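Xaa-Pro dipeptidase (Pyrococcus horikoshii, PDB 1WY2) probably splits dipeptides with proline at the C-terminal position, releasing a nonpolar amino acid and L-proline, as a two-cobalt metallopeptidase of the M24B family. Local coordinates at residues D182-S187 / V210-A215; I224-V229 / V327-T332; E242-A247 / I315-Y320. One frame throughout, in Å; residues are numbered along the deposited sequence.

In the fold
All three contacts lie in the metallopeptidase M24 part of the chain. Contact 1 closes first along the sequence; contact 2 opens after it and encloses contact 3 in its long loop. The centre of contact 2 lies about 9 Å from that of contact 1 and about 9 Å from that of contact 3, whereas the centres of contacts 1 and 3 are about 16 Å apart. Strands 208-217 and 220-229 carry the succession from contact 1 to contact 2, strands 325-336 and 312-321 that from contact 2 to contact 3, where helix 235-254 lies against the strands. D212 binds one zinc ion, E316 the other, and E330 bridges both.

Contact 1 of 3, residues D182-S187 / V210-A215. With ZN (zinc ion), chain D.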
loop_
_atom_site.group_PDB
_atom_site.type_symbol
_atom_site.label_atom_id
_atom_site.label_comp_id
_atom_site.label_asym_id
_atom_site.label_seq_id
_atom_site.Cartn_x
_atom_site.Cartn_y
_atom_site.Cartn_z
ATOM N N ASP A 182 1.278 8.601 -2.405
ATOM C CA ASP A 182 2.248 9.526 -1.818
ATOM C C ASP A 182 2.328 10.822 -2.624
ATOM O O ASP A 182 2.727 10.820 -3.788
ATOM C CB ASP A 182 3.626 8.860 -1.742
ATOM C CG ASP A 182 3.705 7.800 -0.654
ATOM O OD1 ASP A 182 2.799 6.944 -0.582
ATOM O OD2 ASP A 182 4.679 7.822 0.128
ATOM N N THR A 183 1.960 11.928 -1.985
ATOM C CA THR A 183 1.947 13.232 -2.638
ATOM C C THR A 183 3.282 13.656 -3.221
ATOM O O THR A 183 4.319 13.601 -2.555
ATOM C CB THR A 183 1.465 14.328 -1.671
ATOM O OG1 THR A 183 0.117 14.045 -1.277
ATOM C CG2 THR A 183 1.513 15.699 -2.339
ATOM N N ILE A 184 3.232 14.092 -4.475
ATOM C CA ILE A 184 4.414 14.549 -5.179
ATOM C C ILE A 184 4.458 16.070 -5.212
ATOM O O ILE A 184 3.546 16.709 -5.721
ATOM C CB ILE A 184 4.423 14.018 -6.633
ATOM C CG1 ILE A 184 4.700 12.514 -6.625
ATOM C CG2 ILE A 184 5.465 14.763 -7.471
ATOM C CD1 ILE A 184 4.406 11.830 -7.939
ATOM N N ILE A 185 5.507 16.633 -4.617
ATOM C CA ILE A 185 5.748 18.071 -4.626
ATOM C C ILE A 185 7.214 18.076 -5.038
ATOM O O ILE A 185 8.102 17.934 -4.195
ATOM C CB ILE A 185 5.619 18.726 -3.230
ATOM C CG1 ILE A 185 4.214 18.509 -2.653
ATOM C CG2 ILE A 185 5.909 20.223 -3.344
ATOM C CD1 ILE A 185 3.100 19.160 -3.451
ATOM N N ALA A 186 7.456 18.205 -6.341
ATOM C CA ALA A 186 8.809 18.170 -6.892
ATOM C C ALA A 186 9.231 19.522 -7.452
ATOM O O ALA A 186 8.718 19.965 -8.484
ATOM C CB ALA A 186 8.882 17.101 -7.982
ATOM N N SER A 187 10.184 20.161 -6.778
ATOM C CA SER A 187 10.647 21.487 -7.178
ATOM C C SER A 187 12.056 21.518 -7.760
ATOM O O SER A 187 12.904 20.697 -7.413
ATOM C CB SER A 187 10.584 22.434 -5.977
ATOM O OG SER A 187 11.481 22.022 -4.954
ATOM N N VAL A 210 6.163 20.626 -9.637
ATOM C CA VAL A 210 5.136 19.700 -10.091
ATOM C C VAL A 210 4.379 19.232 -8.851
ATOM O O VAL A 210 4.989 18.797 -7.872
ATOM C CB VAL A 210 5.760 18.479 -10.814
ATOM C CG1 VAL A 210 4.667 17.488 -11.222
ATOM C CG2 VAL A 210 6.528 18.943 -12.044
ATOM N N ILE A 211 3.055 19.344 -8.902
ATOM C CA ILE A 211 2.180 18.952 -7.798
ATOM C C ILE A 211 1.255 17.845 -8.296
ATOM O O ILE A 211 0.334 18.102 -9.069
ATOM C CB ILE A 211 1.321 20.154 -7.338
ATOM C CG1 ILE A 211 2.230 21.343 -7.007
ATOM C CG2 ILE A 211 0.482 19.769 -6.121
ATOM C CD1 ILE A 211 1.501 22.676 -6.951
ATOM N N ASP A 212 1.508 16.616 -7.857
ATOM C CA ASP A 212 0.710 15.459 -8.265
ATOM C C ASP A 212 0.160 14.831 -6.986
ATOM O O ASP A 212 0.917 14.360 -6.136
ATOM C CB ASP A 212 1.601 14.457 -9.017
ATOM C CG ASP A 212 0.812 13.387 -9.758
ATOM O OD1 ASP A 212 -0.361 13.129 -9.412
ATOM O OD2 ASP A 212 1.388 12.782 -10.688
ATOM N N LEU A 213 -1.159 14.832 -6.847
ATOM C CA LEU A 213 -1.784 14.291 -5.650
ATOM C C LEU A 213 -3.161 13.734 -5.963
ATOM O O LEU A 213 -3.669 13.872 -7.079
ATOM C CB LEU A 213 -1.884 15.395 -4.581
ATOM C CG LEU A 213 -2.652 16.675 -4.943
ATOM C CD1 LEU A 213 -4.146 16.450 -4.769
ATOM C CD2 LEU A 213 -2.195 17.828 -4.050
ATOM N N GLY A 214 -3.767 13.097 -4.971
ATOM C CA GLY A 214 -5.088 12.539 -5.177
ATOM C C GLY A 214 -5.705 12.158 -3.851
ATOM O O GLY A 214 -5.003 11.994 -2.856
ATOM N N ALA A 215 -7.022 12.018 -3.831
ATOM C CA ALA A 215 -7.703 11.651 -2.605
ATOM C C ALA A 215 -8.444 10.334 -2.752
ATOM O O ALA A 215 -9.007 10.044 -3.809
ATOM C CB ALA A 215 -8.686 12.751 -2.209
HETATM ZN ZN ZN D . -1.119 11.882 -10.792
HETATM O O HOH W 1 -1.659 12.557 -2.831
#
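The carbonyl oxygen of I184 accepts one hydrogen bond, from D212 N (3.0 Å), and has a weaker CA-H...O contact from I211 CA. This antiparallel pairing of segments 182-187 and 210-215 belongs to the pita-bread fold of the M24 metallopeptidases. The return bond, I184 N to D212 O, is 2.9 Å long and nearly straight (167°), and A186 and V210 repeat the two-way exchange two residues further on, at the next hydrogen-bonded pair. Beta-branched residues suit such extended backbones.

I184 and D212 stand side by side on the same face, their CB atoms 3.7 Å apart. With its CG anti to the backbone N (chi1 -167°), D212 sends its carboxylate beyond the sheet, where OD1 binds a zinc ion at 2.0 Å; D223 and E330 share that metal. The other carboxylate oxygen, OD2, forms a salt bridge with R328, which would probably help fix the rotation of the group. I184 CD1 lies 4.0 Å from D212 CB, an apolar flank to the stem of this metal ligand. Cutting I184 back to an alanine here would probably leave the outer flank of the D212 stem, by CB and OD2, without its apolar cover, while the metal and R328 still hold the carboxylate.

On the other face, I185 bends at chi2 (-64°), which brings CD1 to 3.8 Å from I211 CG2. These isoleucines suit an apolar layer: helix 160-173 covers I185, and helix 130-153 meets I211.

Where the strands part, a water bridges the gap: it donates to T183 OG1, which also pairs with E168, and accepts from G214 N at 3.1 Å.

Contact 2 of 3, residues I224-V229 / V327-T332; sequences ITRTIV and VRIEDT. With ZN (zinc ion), chain D; ZN (zinc ion), chain E.
Two backbone oxygens, T225 O and E330 O, are each held by two donors. T225 N reaches E330 O at 3.1 Å and E330 N reaches T225 O at 2.9 Å, the exchange of one antiparallel hydrogen-bonded pair. R226 NH1 then donates to both carbonyls, 2.8 Å to T225 O and 2.8 Å to E330 O, from above their carbonyl planes. At each oxygen it arrives on the opposite face from the amide, which leaves room for both donors.

The reach of R226 depends on a bend at chi2 (-68°), which turns a side chain that starts away from strand 325-336 back to it. Its other terminal nitrogen, NH2, makes a 2.8 Å salt bridge to D331 OD1 on the syn side, with guanidinium and carboxylate planes 89° apart. Arginine suits this place because one flat group supplies several N-H bonds: NE and NH2 also serve the backbone oxygens of E347 and T346. D331 has further partners: T344 at OD1 and R342 at OD2.

In this pita-bread fold, the single bridge joins strand 220-229 to strand 325-336 where the metals sit. Glutamate suits E330 because its extended chain carries the carboxylate to the metals, where each oxygen takes one ion: E330 OE1 binds one zinc at 2.0 Å and E330 OE2 the other at 2.1 Å. The T225 hydroxyl appears to donate to E330 OE1, although its position is less certain because it is crowded by D212. R328 NH1 bonds to the hydroxyl of Y320 and NH2 to D212, while NE, with T225 OG1 at the guanidinium edge, makes only a weak, less certain bond to it.

Further along, T227 OG1 donates to R328 O at 2.8 Å, while its methyl CG2 lies against both methyls of V327.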
loop_
_atom_site.group_PDB
_atom_site.type_symbol
_atom_site.label_atom_id
_atom_site.label_comp_id
_atom_site.label_asym_id
_atom_site.label_seq_id
_atom_site.Cartn_x
_atom_site.Cartn_y
_atom_site.Cartn_z
ATOM N N ILE A 224 -4.612 14.176 -9.896
ATOM C CA ILE A 224 -4.431 15.450 -10.581
ATOM C C ILE A 224 -2.990 15.948 -10.472
ATOM O O ILE A 224 -2.321 15.707 -9.474
ATOM C CB ILE A 224 -5.386 16.523 -9.980
ATOM C CG1 ILE A 224 -5.294 17.829 -10.768
ATOM C CG2 ILE A 224 -5.030 16.782 -8.519
ATOM C CD1 ILE A 224 -6.224 18.929 -10.247
ATOM N N THR A 225 -2.512 16.614 -11.520
ATOM C CA THR A 225 -1.168 17.187 -11.515
ATOM C C THR A 225 -1.206 18.573 -12.136
ATOM O O THR A 225 -1.770 18.771 -13.211
ATOM C CB THR A 225 -0.134 16.379 -12.349
ATOM O OG1 THR A 225 -0.024 15.041 -11.852
ATOM C CG2 THR A 225 1.245 17.042 -12.251
ATOM N N ARG A 226 -0.614 19.536 -11.446
ATOM C CA ARG A 226 -0.515 20.892 -11.973
ATOM C C ARG A 226 0.930 21.309 -11.755
ATOM O O ARG A 226 1.554 20.915 -10.772
ATOM C CB ARG A 226 -1.447 21.856 -11.232
ATOM C CG ARG A 226 -2.925 21.655 -11.539
ATOM C CD ARG A 226 -3.265 22.031 -12.979
ATOM N NE ARG A 226 -4.681 21.809 -13.263
ATOM C CZ ARG A 226 -5.197 20.637 -13.622
ATOM N NH1 ARG A 226 -4.412 19.569 -13.760
ATOM N NH2 ARG A 226 -6.502 20.525 -13.814
ATOM N N THR A 227 1.469 22.087 -12.681
ATOM C CA THR A 227 2.839 22.551 -12.548
ATOM C C THR A 227 2.802 24.068 -12.508
ATOM O O THR A 227 2.068 24.694 -13.271
ATOM C CB THR A 227 3.713 22.093 -13.737
ATOM O OG1 THR A 227 3.787 20.661 -13.753
ATOM C CG2 THR A 227 5.127 22.664 -13.621
ATOM N N ILE A 228 3.577 24.649 -11.600
ATOM C CA ILE A 228 3.652 26.100 -11.469
ATOM C C ILE A 228 5.123 26.502 -11.419
ATOM O O ILE A 228 6.012 25.653 -11.452
ATOM C CB ILE A 228 2.966 26.604 -10.164
ATOM C CG1 ILE A 228 3.680 26.028 -8.938
ATOM C CG2 ILE A 228 1.493 26.204 -10.152
ATOM C CD1 ILE A 228 3.153 26.554 -7.617
ATOM N N VAL A 229 5.370 27.805 -11.369
ATOM C CA VAL A 229 6.727 28.322 -11.262
ATOM C C VAL A 229 6.688 29.345 -10.143
ATOM O O VAL A 229 5.761 30.151 -10.064
ATOM C CB VAL A 229 7.208 29.028 -12.550
ATOM C CG1 VAL A 229 8.563 29.683 -12.297
ATOM C CG2 VAL A 229 7.318 28.028 -13.692
ATOM N N VAL A 327 7.780 19.258 -16.472
ATOM C CA VAL A 327 6.411 19.757 -16.425
ATOM C C VAL A 327 5.425 18.632 -16.702
ATOM O O VAL A 327 5.621 17.850 -17.624
ATOM C CB VAL A 327 6.168 20.849 -17.496
ATOM C CG1 VAL A 327 4.696 21.259 -17.498
ATOM C CG2 VAL A 327 7.052 22.062 -17.225
ATOM N N ARG A 328 4.379 18.546 -15.884
ATOM C CA ARG A 328 3.323 17.564 -16.088
ATOM C C ARG A 328 1.988 18.216 -15.753
ATOM O O ARG A 328 1.870 18.956 -14.777
ATOM C CB ARG A 328 3.504 16.308 -15.215
ATOM C CG ARG A 328 2.336 15.310 -15.383
ATOM C CD ARG A 328 2.624 13.901 -14.832
ATOM N NE ARG A 328 2.798 13.847 -13.381
ATOM C CZ ARG A 328 3.975 13.853 -12.760
ATOM N NH1 ARG A 328 5.100 13.916 -13.457
ATOM N NH2 ARG A 328 4.031 13.762 -11.435
ATOM N N ILE A 329 0.993 17.963 -16.595
ATOM C CA ILE A 329 -0.352 18.487 -16.385
ATOM C C ILE A 329 -1.262 17.278 -16.530
ATOM O O ILE A 329 -1.281 16.628 -17.574
ATOM C CB ILE A 329 -0.699 19.565 -17.428
ATOM C CG1 ILE A 329 0.280 20.736 -17.286
ATOM C CG2 ILE A 329 -2.135 20.041 -17.223
ATOM C CD1 ILE A 329 0.129 21.815 -18.346
ATOM N N GLU A 330 -1.998 16.971 -15.466
ATOM C CA GLU A 330 -2.865 15.800 -15.432
ATOM C C GLU A 330 -4.285 16.053 -14.948
ATOM O O GLU A 330 -4.499 16.754 -13.958
ATOM C CB GLU A 330 -2.226 14.731 -14.532
ATOM C CG GLU A 330 -3.181 13.627 -14.087
ATOM C CD GLU A 330 -2.532 12.612 -13.169
ATOM O OE1 GLU A 330 -1.704 13.011 -12.324
ATOM O OE2 GLU A 330 -2.869 11.416 -13.284
ATOM N N ASP A 331 -5.247 15.472 -15.659
ATOM C CA ASP A 331 -6.663 15.563 -15.296
ATOM C C ASP A 331 -7.223 14.150 -15.238
ATOM O O ASP A 331 -6.720 13.252 -15.908
ATOM C CB ASP A 331 -7.491 16.299 -16.362
ATOM C CG ASP A 331 -7.439 17.804 -16.230
ATOM O OD1 ASP A 331 -7.548 18.310 -15.096
ATOM O OD2 ASP A 331 -7.315 18.478 -17.278
ATOM N N THR A 332 -8.258 13.958 -14.426
ATOM C CA THR A 332 -8.951 12.676 -14.384
ATOM C C THR A 332 -10.172 13.036 -15.219
ATOM O O THR A 332 -10.794 14.074 -14.976
ATOM C CB THR A 332 -9.402 12.291 -12.966
ATOM O OG1 THR A 332 -8.258 11.935 -12.182
ATOM C CG2 THR A 332 -10.359 11.097 -13.014
HETATM ZN ZN ZN D . -1.119 11.882 -10.792
HETATM ZN ZN ZN E . -2.003 9.592 -12.773
#

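Contact 3 of 3, residues E242-A247 / I315-Y320; sequences EIVLEA and IEPGIY. With ZN (zinc ion), chain E.
V244 projects from helix 242-247 toward the backbone between P317 and I319, and its two methyls divide the work. CG1, anti to the backbone N (chi1 173°), lies against the proline, 3.4 Å from P317 O and 4.1 Å from P317 CG. CG2 turns to the isoleucine, 3.7 Å from I319 CG1, and also passes 4.1 Å from G318 CA.

V244 thus sits in a hollow walled by the side chains of P317 and I319. Glycine at G318 is explained by the far side, where a CB would run into the hydroxyl of Y320. Proline is suited as one wall: its compact ring leaves CG facing the helix, where A247 CB meets P317 CG at 4.3 Å. The small alanine lets the ring come close to the helix backbone. At the other wall I319 extends its CD1 between I243 and V244, coming within 3.8 Å of I243 CG2; the I243 and I319 side chains cross at about a right angle.

The axes of the helix and of strand 318-320 approach to 8.2 Å and run roughly antiparallel, at 154°. No hydrogen bond joins the two segments; the side-chain contacts are apolar, with V244 CG1 also resting on the P317 carbonyl oxygen.

While P317 faces the helix, E316 points the other way, its OE2 binding a zinc ion at 2.2 Å together with D223, H287 and E330. A helix packed behind strands whose far side carries the acidic ligands of a two-metal centre is characteristic of the pita-bread fold of M24 peptidases.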
loop_
_atom_site.group_PDB
_atom_site.type_symbol
_atom_site.label_atom_id
_atom_site.label_comp_id
_atom_site.label_asym_id
_atom_site.label_seq_id
_atom_site.Cartn_x
_atom_site.Cartn_y
_atom_site.Cartn_z
ATOM N N GLU A 242 4.384 25.179 -22.320
ATOM C CA GLU A 242 3.414 25.409 -23.388
ATOM C C GLU A 242 3.193 24.154 -24.222
ATOM O O GLU A 242 2.083 23.896 -24.690
ATOM C CB GLU A 242 3.875 26.564 -24.289
ATOM C CG GLU A 242 4.044 27.885 -23.546
ATOM C CD GLU A 242 4.477 29.030 -24.449
ATOM O OE1 GLU A 242 5.365 28.820 -25.305
ATOM O OE2 GLU A 242 3.937 30.144 -24.291
ATOM N N ILE A 243 4.256 23.377 -24.410
ATOM C CA ILE A 243 4.171 22.139 -25.183
ATOM C C ILE A 243 3.334 21.085 -24.452
ATOM O O ILE A 243 2.475 20.437 -25.051
ATOM C CB ILE A 243 5.581 21.582 -25.469
ATOM C CG1 ILE A 243 6.346 22.563 -26.367
ATOM C CG2 ILE A 243 5.485 20.206 -26.129
ATOM C CD1 ILE A 243 7.798 22.190 -26.598
ATOM N N VAL A 244 3.584 20.908 -23.161
ATOM C CA VAL A 244 2.820 19.933 -22.389
ATOM C C VAL A 244 1.351 20.358 -22.324
ATOM O O VAL A 244 0.452 19.531 -22.452
ATOM C CB VAL A 244 3.382 19.785 -20.957
ATOM C CG1 VAL A 244 2.470 18.884 -20.126
ATOM C CG2 VAL A 244 4.785 19.184 -21.014
ATOM N N LEU A 245 1.111 21.655 -22.138
ATOM C CA LEU A 245 -0.253 22.175 -22.073
ATOM C C LEU A 245 -0.990 21.909 -23.382
ATOM O O LEU A 245 -2.153 21.504 -23.386
ATOM C CB LEU A 245 -0.233 23.683 -21.801
ATOM C CG LEU A 245 -1.599 24.373 -21.721
ATOM C CD1 LEU A 245 -2.378 23.839 -20.522
ATOM C CD2 LEU A 245 -1.403 25.876 -21.602
ATOM N N GLU A 246 -0.309 22.142 -24.497
ATOM C CA GLU A 246 -0.909 21.927 -25.809
ATOM C C GLU A 246 -1.263 20.455 -26.008
ATOM O O GLU A 246 -2.355 20.124 -26.471
ATOM C CB GLU A 246 0.060 22.365 -26.904
ATOM C CG GLU A 246 -0.501 22.242 -28.312
ATOM C CD GLU A 246 0.564 22.427 -29.374
ATOM O OE1 GLU A 246 1.579 23.100 -29.089
ATOM O OE2 GLU A 246 0.384 21.910 -30.497
ATOM N N ALA A 247 -0.328 19.579 -25.658
ATOM C CA ALA A 247 -0.532 18.142 -25.799
ATOM C C ALA A 247 -1.657 17.640 -24.897
ATOM O O ALA A 247 -2.477 16.827 -25.318
ATOM C CB ALA A 247 0.766 17.399 -25.476
ATOM N N ILE A 315 -5.252 11.882 -18.188
ATOM C CA ILE A 315 -4.562 12.359 -19.382
ATOM C C ILE A 315 -3.455 13.185 -18.748
ATOM O O ILE A 315 -3.705 14.267 -18.212
ATOM C CB ILE A 315 -5.476 13.258 -20.249
ATOM C CG1 ILE A 315 -6.686 12.457 -20.737
ATOM C CG2 ILE A 315 -4.701 13.809 -21.440
ATOM C CD1 ILE A 315 -6.332 11.280 -21.628
ATOM N N GLU A 316 -2.231 12.669 -18.783
ATOM C CA GLU A 316 -1.133 13.364 -18.125
ATOM C C GLU A 316 0.218 13.358 -18.824
ATOM O O GLU A 316 1.171 12.736 -18.352
ATOM C CB GLU A 316 -0.967 12.800 -16.712
ATOM C CG GLU A 316 -0.770 11.285 -16.666
ATOM C CD GLU A 316 -0.690 10.752 -15.244
ATOM O OE1 GLU A 316 0.097 11.298 -14.445
ATOM O OE2 GLU A 316 -1.412 9.783 -14.923
ATOM N N PRO A 317 0.325 14.063 -19.956
ATOM C CA PRO A 317 1.608 14.095 -20.654
ATOM C C PRO A 317 2.603 14.908 -19.829
ATOM O O PRO A 317 2.213 15.707 -18.972
ATOM C CB PRO A 317 1.257 14.770 -21.976
ATOM C CG PRO A 317 0.195 15.754 -21.560
ATOM C CD PRO A 317 -0.671 14.916 -20.628
ATOM N N GLY A 318 3.889 14.696 -20.077
ATOM C CA GLY A 318 4.900 15.437 -19.352
ATOM C C GLY A 318 6.217 15.423 -20.096
ATOM O O GLY A 318 6.425 14.594 -20.983
ATOM N N ILE A 319 7.094 16.361 -19.748
ATOM C CA ILE A 319 8.426 16.456 -20.340
ATOM C C ILE A 319 9.384 16.640 -19.171
ATOM O O ILE A 319 9.217 17.551 -18.359
ATOM C CB ILE A 319 8.548 17.663 -21.289
ATOM C CG1 ILE A 319 7.683 17.432 -22.532
ATOM C CG2 ILE A 319 10.010 17.883 -21.668
ATOM C CD1 ILE A 319 7.687 18.601 -23.496
ATOM N N TYR A 320 10.381 15.768 -19.084
ATOM C CA TYR A 320 11.340 15.819 -17.990
ATOM C C TYR A 320 12.764 15.905 -18.508
ATOM O O TYR A 320 13.233 15.008 -19.203
ATOM C CB TYR A 320 11.164 14.579 -17.112
ATOM C CG TYR A 320 9.707 14.285 -16.853
ATOM C CD1 TYR A 320 8.976 13.472 -17.722
ATOM C CD2 TYR A 320 9.035 14.885 -15.789
ATOM C CE1 TYR A 320 7.609 13.271 -17.541
ATOM C CE2 TYR A 320 7.667 14.689 -15.601
ATOM C CZ TYR A 320 6.965 13.881 -16.481
ATOM O OH TYR A 320 5.613 13.689 -16.305
HETATM ZN ZN ZN E . -2.003 9.592 -12.773
#